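Local atomic coordinates of 4-hydroxy-tetrahydrodipicolinate synthase (PDB entry 2EHH), a protein that probably catalyses the condensation of pyruvate with aspartate semialdehyde to 4-hydroxy-tetrahydrodipicolinate, a step of lysine biosynthesis. Residues A[27-32]-A[209-214]. Sequence-based numbering, arbitrary orientation.
Sequences IEFHVD and VMPREV
Pro211, in the first turn of helix 211-223, puts the CG corner of its ring against the far end of Phe29. Pro211 CG lies 3.4 Å from Phe29 CE2 and 3.6 Å from CZ, while Pro211 CD sits 3.8 Å from Phe29 CZ; the two side chains cross at about a right angle. The same CG approaches His30 NE2 at 4.1 Å, again crosswise, and thus meets two aromatic rings that follow each other on helix 20-31. Those rings also touch: Phe29 CD2 lies over one face of the His30 imidazole, 3.8 Å from its plane and nearer the ring's border than its middle. Phe29 reaches the proline because its CG is anti to the backbone N (chi1 176°), which carries the phenyl ring away from its own helix. Replacing this phenyl ring with the methyl of an alanine is likely to open a gap beside the proline and leave one face of the imidazole without its aromatic neighbour. In the (beta/alpha)8 barrel of this DapA-family enzyme, the contact joins the helix that follows strand 4-8 to the helix that follows strand 201-204, neighbours where the barrel closes. His30 is fixed from outside the contact: ND1 hydrogen-bonds to Leu26 O, one turn back, and NE2 bonds weakly to Asn207 O. At the exposed margin, Arg212 NH1 comes only to 4.5 Å from Asp32 O, near the guanidinium plane, and the Arg212 side chain also touches Asn33.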
ATOM      1  N   ILE A  27      20.139  27.906  17.942  1.00 18.39           N
ATOM      2  CA  ILE A  27      19.349  29.048  17.508  1.00 19.76           C
ATOM      3  C   ILE A  27      20.233  30.110  16.852  1.00 19.94           C
ATOM      4  O   ILE A  27      19.892  30.641  15.799  1.00 20.88           O
ATOM      5  CB  ILE A  27      18.569  29.655  18.692  1.00 19.74           C
ATOM      6  CG1 ILE A  27      17.508  28.652  19.157  1.00 20.61           C
ATOM      7  CG2 ILE A  27      17.915  30.969  18.279  1.00 19.51           C
ATOM      8  CD1 ILE A  27      16.656  29.123  20.321  1.00 20.51           C
ATOM      9  N   GLU A  28      21.369  30.410  17.473  1.00 20.23           N
ATOM     10  CA  GLU A  28      22.296  31.399  16.925  1.00 20.56           C
ATOM     11  C   GLU A  28      22.830  30.899  15.586  1.00 20.12           C
ATOM     12  O   GLU A  28      23.021  31.672  14.647  1.00 19.70           O
ATOM     13  CB  GLU A  28      23.457  31.623  17.899  1.00 20.91           C
ATOM     14  CG  GLU A  28      23.012  32.124  19.262  1.00 22.15           C
ATOM     15  CD  GLU A  28      22.377  33.503  19.199  1.00 22.33           C
ATOM     16  OE1 GLU A  28      21.568  33.821  20.093  1.00 24.55           O
ATOM     17  OE2 GLU A  28      22.690  34.269  18.263  1.00 19.51           O
ATOM     18  N   PHE A  29      23.074  29.595  15.512  1.00 20.16           N
ATOM     19  CA  PHE A  29      23.569  28.965  14.293  1.00 19.28           C
ATOM     20  C   PHE A  29      22.651  29.320  13.125  1.00 18.96           C
ATOM     21  O   PHE A  29      23.112  29.708  12.048  1.00 18.98           O
ATOM     22  CB  PHE A  29      23.613  27.444  14.491  1.00 20.72           C
ATOM     23  CG  PHE A  29      24.027  26.667  13.269  1.00 21.66           C
ATOM     24  CD1 PHE A  29      25.286  26.841  12.699  1.00 22.23           C
ATOM     25  CD2 PHE A  29      23.168  25.722  12.714  1.00 20.80           C
ATOM     26  CE1 PHE A  29      25.683  26.081  11.599  1.00 22.99           C
ATOM     27  CE2 PHE A  29      23.555  24.956  11.615  1.00 21.10           C
ATOM     28  CZ  PHE A  29      24.815  25.134  11.056  1.00 22.26           C
ATOM     29  N   HIS A  30      21.345  29.202  13.339  1.00 18.35           N
ATOM     30  CA  HIS A  30      20.401  29.504  12.272  1.00 18.92           C
ATOM     31  C   HIS A  30      20.215  30.986  12.006  1.00 20.58           C
ATOM     32  O   HIS A  30      19.947  31.383  10.875  1.00 19.39           O
ATOM     33  CB  HIS A  30      19.060  28.824  12.543  1.00 18.51           C
ATOM     34  CG  HIS A  30      19.098  27.353  12.277  1.00 17.20           C
ATOM     35  ND1 HIS A  30      19.297  26.422  13.272  1.00 18.00           N
ATOM     36  CD2 HIS A  30      19.103  26.666  11.111  1.00 15.16           C
ATOM     37  CE1 HIS A  30      19.427  25.224  12.730  1.00 15.67           C
ATOM     38  NE2 HIS A  30      19.315  25.344  11.421  1.00 18.08           N
ATOM     39  N   VAL A  31      20.364  31.807  13.039  1.00 21.38           N
ATOM     40  CA  VAL A  31      20.230  33.244  12.847  1.00 20.96           C
ATOM     41  C   VAL A  31      21.328  33.729  11.898  1.00 22.07           C
ATOM     42  O   VAL A  31      21.064  34.489  10.972  1.00 21.11           O
ATOM     43  CB  VAL A  31      20.343  34.018  14.188  1.00 20.79           C
ATOM     44  CG1 VAL A  31      20.469  35.517  13.918  1.00 22.99           C
ATOM     45  CG2 VAL A  31      19.116  33.754  15.046  1.00 21.67           C
ATOM     46  N   ASP A  32      22.560  33.284  12.106  1.00 23.88           N
ATOM     47  CA  ASP A  32      23.625  33.750  11.231  1.00 27.46           C
ATOM     48  C   ASP A  32      23.862  32.919   9.974  1.00 27.04           C
ATOM     49  O   ASP A  32      24.840  33.135   9.267  1.00 27.53           O
ATOM     50  CB  ASP A  32      24.927  33.930  12.022  1.00 31.20           C
ATOM     51  CG  ASP A  32      25.356  32.678  12.749  1.00 34.96           C
ATOM     52  OD1 ASP A  32      26.113  32.803  13.740  1.00 34.27           O
ATOM     53  OD2 ASP A  32      24.947  31.575  12.329  1.00 38.01           O
ATOM     54  N   VAL A 209      21.875  20.823   9.285  1.00 18.41           N
ATOM     55  CA  VAL A 209      23.308  20.728   9.053  1.00 19.52           C
ATOM     56  C   VAL A 209      23.886  21.536   7.897  1.00 20.36           C
ATOM     57  O   VAL A 209      25.073  21.846   7.905  1.00 19.32           O
ATOM     58  CB  VAL A 209      23.733  19.255   8.907  1.00 21.96           C
ATOM     59  CG1 VAL A 209      23.365  18.495  10.177  1.00 21.69           C
ATOM     60  CG2 VAL A 209      23.062  18.629   7.706  1.00 21.55           C
ATOM     61  N   MET A 210      23.068  21.861   6.902  1.00 18.64           N
ATOM     62  CA  MET A 210      23.531  22.665   5.777  1.00 19.18           C
ATOM     63  C   MET A 210      22.504  23.756   5.479  1.00 18.64           C
ATOM     64  O   MET A 210      21.898  23.788   4.410  1.00 19.01           O
ATOM     65  CB  MET A 210      23.773  21.789   4.537  1.00 20.80           C
ATOM     66  CG  MET A 210      25.040  20.941   4.635  1.00 22.12           C
ATOM     67  SD  MET A 210      25.446  20.028   3.132  1.00 25.02           S
ATOM     68  CE  MET A 210      26.258  21.288   2.155  1.00 23.79           C
ATOM     69  N   PRO A 211      22.304  24.675   6.439  1.00 18.81           N
ATOM     70  CA  PRO A 211      21.366  25.804   6.372  1.00 18.52           C
ATOM     71  C   PRO A 211      21.533  26.690   5.141  1.00 17.52           C
ATOM     72  O   PRO A 211      20.558  27.037   4.468  1.00 16.31           O
ATOM     73  CB  PRO A 211      21.668  26.591   7.651  1.00 17.20           C
ATOM     74  CG  PRO A 211      22.262  25.579   8.565  1.00 20.61           C
ATOM     75  CD  PRO A 211      23.124  24.756   7.660  1.00 20.02           C
ATOM     76  N   ARG A 212      22.777  27.067   4.866  1.00 18.26           N
ATOM     77  CA  ARG A 212      23.087  27.948   3.744  1.00 20.17           C
ATOM     78  C   ARG A 212      22.683  27.364   2.398  1.00 19.42           C
ATOM     79  O   ARG A 212      22.026  28.030   1.596  1.00 19.66           O
ATOM     80  CB  ARG A 212      24.583  28.279   3.737  1.00 21.60           C
ATOM     81  CG  ARG A 212      25.067  28.957   5.012  1.00 28.44           C
ATOM     82  CD  ARG A 212      26.575  29.139   5.005  1.00 33.09           C
ATOM     83  NE  ARG A 212      27.009  30.107   4.003  1.00 38.91           N
ATOM     84  CZ  ARG A 212      27.097  31.419   4.210  1.00 41.59           C
ATOM     85  NH1 ARG A 212      26.783  31.934   5.394  1.00 41.16           N
ATOM     86  NH2 ARG A 212      27.503  32.218   3.230  1.00 42.45           N
ATOM     87  N   GLU A 213      23.073  26.118   2.157  1.00 18.98           N
ATOM     88  CA  GLU A 213      22.760  25.456   0.898  1.00 20.51           C
ATOM     89  C   GLU A 213      21.261  25.310   0.684  1.00 18.74           C
ATOM     90  O   GLU A 213      20.746  25.620  -0.392  1.00 18.95           O
ATOM     91  CB  GLU A 213      23.416  24.073   0.847  1.00 22.27           C
ATOM     92  CG  GLU A 213      24.942  24.071   0.841  1.00 24.69           C
ATOM     93  CD  GLU A 213      25.554  24.583   2.133  1.00 25.83           C
ATOM     94  OE1 GLU A 213      24.912  24.473   3.201  1.00 25.32           O
ATOM     95  OE2 GLU A 213      26.698  25.080   2.079  1.00 27.70           O
ATOM     96  N   VAL A 214      20.556  24.832   1.703  1.00 19.00           N
ATOM     97  CA  VAL A 214      19.115  24.660   1.580  1.00 18.97           C
ATOM     98  C   VAL A 214      18.476  26.009   1.296  1.00 18.66           C
ATOM     99  O   VAL A 214      17.587  26.125   0.455  1.00 18.49           O
ATOM    100  CB  VAL A 214      18.504  24.062   2.864  1.00 18.90           C
ATOM    101  CG1 VAL A 214      16.988  24.043   2.750  1.00 18.23           C
ATOM    102  CG2 VAL A 214      19.033  22.650   3.086  1.00 18.41           C
TER